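Long-range contacts in ABC transporter ATP-binding/permease protein Rv1747 (Mycobacterium tuberculosis, PDB 6CCD), which is an ABC transporter fused to tandem FHA domains, moves an unknown substrate across the membrane and is required for virulence, the first FHA domain being the part crystallised: residues A[26-31]-A[45-50]; A[10-15]-A[97-102]. One frame throughout, in Å; residues are numbered along the deposited sequence.

Contact 1: residues A[26-31]-A[45-50]; sequences DVVVGR and SRAHLL. With SO4 (sulfate ion), chain B; SO4 (sulfate ion), chain C.
V29 and L49 leave the ladder on the same face, flank to flank, CB to CB 3.8 Å, while on the other face V28 CG2 meets L50 CD2 at 3.8 Å. This antiparallel pair carries the FHA signatures: GR (G30-R31) at the end of strand 27-30, SRxH (S45-H48) in the loop leading into strand 49-54. The ladder ends in a classic beta bulge: V29 O accepts from both L49 N (2.9 Å) and H48 N (2.8 Å), the second bond being the more bent, at 131°. Past the bulge G30, with no side chain, brings its CA to 3.3 Å from R46 O as a CA-H...O contact, and the chains close again through R31 N to S45 O.

R31 bends at its third torsion (chi3 70°), and its guanidinium plane stands 65° from that of R46. The R31 guanidinium meets a sulfate at its edge, NH1 donating to O4 at 2.7 Å, and R46 N donates to O1; an anion here is consistent with the phosphothreonine pocket of FHA domains. S45 OG is hydrogen-bonded to L66 N and R46 NE is paired with D32. H48 turns its ring away from the strand; NE2 is hydrogen-bonded to G68 O, and ND1 accepts a hydrogen bond from S45 N, 3.0 Å away and in the ring plane.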
# COMPACT_ATOMS: atom_id res chain seq x y z
N ASP A 26 3.48 -11.31 2.47
CA ASP A 26 3.17 -9.91 2.76
C ASP A 26 4.15 -8.96 2.06
O ASP A 26 5.36 -9.19 2.09
CB ASP A 26 3.18 -9.66 4.26
CG ASP A 26 2.09 -10.42 5.01
OD1 ASP A 26 1.18 -10.99 4.37
OD2 ASP A 26 2.15 -10.44 6.26
N VAL A 27 3.62 -7.90 1.46
CA VAL A 27 4.43 -6.87 0.80
C VAL A 27 4.63 -5.69 1.76
O VAL A 27 3.68 -5.22 2.36
CB VAL A 27 3.76 -6.36 -0.48
CG1 VAL A 27 4.61 -5.33 -1.19
CG2 VAL A 27 3.44 -7.53 -1.42
N VAL A 28 5.86 -5.20 1.88
CA VAL A 28 6.13 -4.04 2.73
C VAL A 28 6.27 -2.75 1.92
O VAL A 28 7.07 -2.67 0.97
CB VAL A 28 7.40 -4.24 3.57
CG1 VAL A 28 7.68 -2.98 4.41
CG2 VAL A 28 7.26 -5.47 4.46
N VAL A 29 5.47 -1.76 2.30
CA VAL A 29 5.56 -0.39 1.80
C VAL A 29 6.12 0.48 2.91
O VAL A 29 5.60 0.47 4.02
CB VAL A 29 4.19 0.19 1.38
CG1 VAL A 29 4.36 1.63 0.83
CG2 VAL A 29 3.50 -0.69 0.37
N GLY A 30 7.18 1.22 2.65
CA GLY A 30 7.68 2.11 3.68
C GLY A 30 8.99 2.78 3.33
O GLY A 30 9.49 2.67 2.21
N ARG A 31 9.54 3.46 4.33
CA ARG A 31 10.77 4.24 4.17
C ARG A 31 12.02 3.36 4.19
O ARG A 31 13.11 3.83 3.84
CB ARG A 31 10.86 5.29 5.29
CG ARG A 31 11.36 6.63 4.82
CD ARG A 31 11.51 7.62 5.98
NE ARG A 31 12.61 7.27 6.88
CZ ARG A 31 12.44 6.72 8.08
NH1 ARG A 31 11.22 6.47 8.53
NH2 ARG A 31 13.50 6.43 8.83
N SER A 45 6.80 5.74 7.86
CA SER A 45 7.52 4.82 8.73
C SER A 45 8.31 3.79 7.91
O SER A 45 8.03 3.58 6.74
CB SER A 45 6.53 4.10 9.66
OG SER A 45 5.87 5.04 10.49
N ARG A 46 9.30 3.15 8.53
CA ARG A 46 10.15 2.22 7.78
C ARG A 46 9.36 1.06 7.19
O ARG A 46 9.55 0.70 6.03
CB ARG A 46 11.27 1.72 8.68
CG ARG A 46 12.28 2.86 8.97
CD ARG A 46 13.45 2.43 9.80
NE ARG A 46 14.32 1.48 9.11
CZ ARG A 46 15.56 1.21 9.53
NH1 ARG A 46 16.04 1.82 10.60
NH2 ARG A 46 16.30 0.33 8.87
N ALA A 47 8.46 0.48 7.98
CA ALA A 47 7.53 -0.53 7.46
C ALA A 47 6.13 0.01 7.68
O ALA A 47 5.50 -0.31 8.68
CB ALA A 47 7.72 -1.88 8.15
N HIS A 48 5.67 0.84 6.76
CA HIS A 48 4.49 1.66 6.96
C HIS A 48 3.18 0.89 6.68
O HIS A 48 2.24 0.94 7.48
CB HIS A 48 4.59 2.91 6.05
CG HIS A 48 3.63 4.00 6.39
ND1 HIS A 48 4.00 5.12 7.10
CD2 HIS A 48 2.31 4.15 6.12
CE1 HIS A 48 2.96 5.92 7.25
NE2 HIS A 48 1.91 5.35 6.67
N LEU A 49 3.14 0.20 5.55
CA LEU A 49 2.00 -0.65 5.19
C LEU A 49 2.42 -2.09 4.95
O LEU A 49 3.53 -2.33 4.48
CB LEU A 49 1.32 -0.16 3.91
CG LEU A 49 0.78 1.25 3.82
CD1 LEU A 49 0.12 1.38 2.47
CD2 LEU A 49 -0.23 1.52 4.96
N LEU A 50 1.51 -3.02 5.23
CA LEU A 50 1.62 -4.38 4.70
C LEU A 50 0.56 -4.57 3.65
O LEU A 50 -0.61 -4.24 3.89
CB LEU A 50 1.46 -5.42 5.82
CG LEU A 50 2.52 -5.29 6.92
CD1 LEU A 50 2.24 -6.29 8.03
CD2 LEU A 50 3.91 -5.49 6.33
S SO4 B . 10.23 4.57 11.90
O1 SO4 B . 9.82 3.18 11.75
O2 SO4 B . 9.33 5.23 12.86
O3 SO4 B . 11.62 4.68 12.37
O4 SO4 B . 10.13 5.23 10.61
S SO4 C . 4.73 -13.66 5.14
O1 SO4 C . 4.64 -15.10 4.95
O2 SO4 C . 4.79 -13.34 6.57
O3 SO4 C . 5.92 -13.13 4.47
O4 SO4 C . 3.54 -13.04 4.55

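Contact 2: residues A[10-15]-A[97-102]; sequences LTVRYE and LDFEVG
V12 sets CG2 against the rim of the F99 ring, in the plane of the ring and 4.0 Å from CD1; the two side chains run alongside each other from the same face of the pair. F99 reaches this position with CG beside its own backbone N (chi1 -61°). L10 CD1 comes in at a slant to the same residue, 4.0 Å from F99 CB, and also touches V101. At the far end of the pair L97 CD2 rests 3.9 Å from Y14 CB in the Y14 conformer described, one of two modelled.

Four backbone bonds fix this register. T11 N reaches E100 O and R13 N reaches D98 O, each at 2.8 Å, and E100 N and D98 N donate back to T11 O and R13 O. The axes run 158° apart, so this is a twisted antiparallel pair. It joins the first strand of the chain to the last, with 81 residues between the segments, side by side within one sheet of the FHA beta sandwich.

The V12, F99 and L10 side is buried against L51 of the opposing sheet, with W58 on L10 and A60 on F99. The T11, R13, D98 and E100 side is polar. R13 CB and D98 CB stand 4.0 Å apart, and a water is hydrogen-bonded to R13 O and D98 OD2. R13 is modelled in two conformers, so its long ion pair to E100 OE1 is doubtful; in the conformer described, NE is paired with E18. T11 OG1 is held by T20 OG1 of the neighbouring 17-21 strand.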
# COMPACT_ATOMS: atom_id res chain seq x y z
N LEU A 10 -1.38 -8.01 -7.71
CA LEU A 10 -1.58 -6.62 -7.33
C LEU A 10 -0.45 -5.77 -7.87
O LEU A 10 0.73 -6.03 -7.59
CB LEU A 10 -1.64 -6.48 -5.81
CG LEU A 10 -1.77 -5.04 -5.33
CD1 LEU A 10 -3.15 -4.48 -5.64
CD2 LEU A 10 -1.43 -4.94 -3.85
N THR A 11 -0.80 -4.76 -8.66
CA THR A 11 0.17 -3.80 -9.14
C THR A 11 0.08 -2.55 -8.28
O THR A 11 -1.02 -2.06 -8.00
CB THR A 11 -0.07 -3.45 -10.62
OG1 THR A 11 0.18 -4.62 -11.40
CG2 THR A 11 0.87 -2.33 -11.08
N VAL A 12 1.23 -2.09 -7.83
CA VAL A 12 1.35 -0.88 -7.04
C VAL A 12 2.12 0.17 -7.82
O VAL A 12 3.29 -0.05 -8.17
CB VAL A 12 2.07 -1.14 -5.70
CG1 VAL A 12 2.10 0.15 -4.85
CG2 VAL A 12 1.42 -2.31 -4.94
N ARG A 13 1.49 1.30 -8.08
CA ARG A 13 2.11 2.41 -8.78
C ARG A 13 2.39 3.56 -7.82
O ARG A 13 1.47 4.11 -7.21
CB ARG A 13 1.22 2.89 -9.92
CG ARG A 13 1.93 3.77 -10.94
CD ARG A 13 1.14 3.82 -12.25
NE ARG A 13 0.82 2.48 -12.73
CZ ARG A 13 -0.39 1.93 -12.68
NH1 ARG A 13 -1.40 2.61 -12.16
NH2 ARG A 13 -0.58 0.70 -13.14
N TYR A 14 3.66 3.91 -7.70
CA TYR A 14 4.07 5.01 -6.84
C TYR A 14 5.08 5.90 -7.54
O TYR A 14 6.11 5.42 -8.00
CB TYR A 14 4.70 4.50 -5.54
CG TYR A 14 5.46 5.61 -4.84
CD1 TYR A 14 4.78 6.66 -4.26
CD2 TYR A 14 6.85 5.62 -4.80
CE1 TYR A 14 5.44 7.69 -3.64
CE2 TYR A 14 7.53 6.65 -4.18
CZ TYR A 14 6.81 7.68 -3.60
OH TYR A 14 7.45 8.72 -2.98
N GLU A 15 4.78 7.20 -7.59
CA GLU A 15 5.72 8.20 -8.12
C GLU A 15 6.59 7.75 -9.29
O GLU A 15 7.82 7.78 -9.21
CB GLU A 15 6.64 8.69 -7.00
CG GLU A 15 5.99 9.77 -6.14
CD GLU A 15 5.43 10.90 -6.97
OE1 GLU A 15 6.21 11.53 -7.74
OE2 GLU A 15 4.21 11.16 -6.88
N LEU A 97 -0.39 6.18 -3.39
CA LEU A 97 -0.23 4.84 -3.96
C LEU A 97 -1.45 4.50 -4.81
O LEU A 97 -2.58 4.64 -4.36
CB LEU A 97 -0.04 3.79 -2.86
CG LEU A 97 1.04 4.03 -1.82
CD1 LEU A 97 0.91 2.99 -0.71
CD2 LEU A 97 2.44 4.01 -2.44
N ASP A 98 -1.21 4.05 -6.04
CA ASP A 98 -2.28 3.59 -6.90
C ASP A 98 -2.25 2.07 -6.97
O ASP A 98 -1.22 1.49 -7.32
CB ASP A 98 -2.15 4.18 -8.31
CG ASP A 98 -2.53 5.64 -8.36
OD1 ASP A 98 -3.53 6.00 -7.72
OD2 ASP A 98 -1.83 6.42 -9.05
N PHE A 99 -3.36 1.43 -6.64
CA PHE A 99 -3.44 -0.03 -6.66
C PHE A 99 -4.24 -0.49 -7.86
O PHE A 99 -5.26 0.10 -8.20
CB PHE A 99 -4.10 -0.56 -5.39
CG PHE A 99 -3.36 -0.24 -4.13
CD1 PHE A 99 -2.05 -0.64 -3.96
CD2 PHE A 99 -3.99 0.44 -3.10
CE1 PHE A 99 -1.37 -0.36 -2.80
CE2 PHE A 99 -3.32 0.71 -1.93
CZ PHE A 99 -2.01 0.32 -1.78
N GLU A 100 -3.80 -1.56 -8.50
CA GLU A 100 -4.60 -2.12 -9.57
C GLU A 100 -4.56 -3.64 -9.49
O GLU A 100 -3.50 -4.23 -9.33
CB GLU A 100 -4.11 -1.61 -10.93
CG GLU A 100 -4.33 -2.53 -12.10
CD GLU A 100 -3.77 -1.94 -13.38
OE1 GLU A 100 -4.04 -0.75 -13.63
OE2 GLU A 100 -3.07 -2.66 -14.14
N VAL A 101 -5.73 -4.26 -9.55
CA VAL A 101 -5.84 -5.70 -9.39
C VAL A 101 -5.99 -6.39 -10.74
O VAL A 101 -6.85 -6.02 -11.53
CB VAL A 101 -7.05 -6.09 -8.53
CG1 VAL A 101 -7.11 -7.58 -8.36
CG2 VAL A 101 -6.98 -5.40 -7.16
N GLY A 102 -5.16 -7.40 -11.00
CA GLY A 102 -5.27 -8.16 -12.24
C GLY A 102 -4.37 -7.60 -13.33
O GLY A 102 -3.78 -6.54 -13.17
O HOH W 1 1.00 6.72 -8.52

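Contacts 1 and 2 are antiparallel strand pairs, one in each sheet of the sandwich, with centres about 14 Å apart and the middle of the chain between them. They meet in the interior: L49 CD1 of contact 1 lies 3.6 Å from L97 CD1 of contact 2, and V29 also touches L97. In sequence, contact 1 falls within the stretch of chain whose two ends contact 2 brings together. Both are partly buried, yet their outer parts differ. Contact 2 keeps a regular ladder throughout, with charged side chains along one face, whereas contact 1 breaks its ladder with a bulge and a glycine and gives its end over to backbone and arginine groups around an anion.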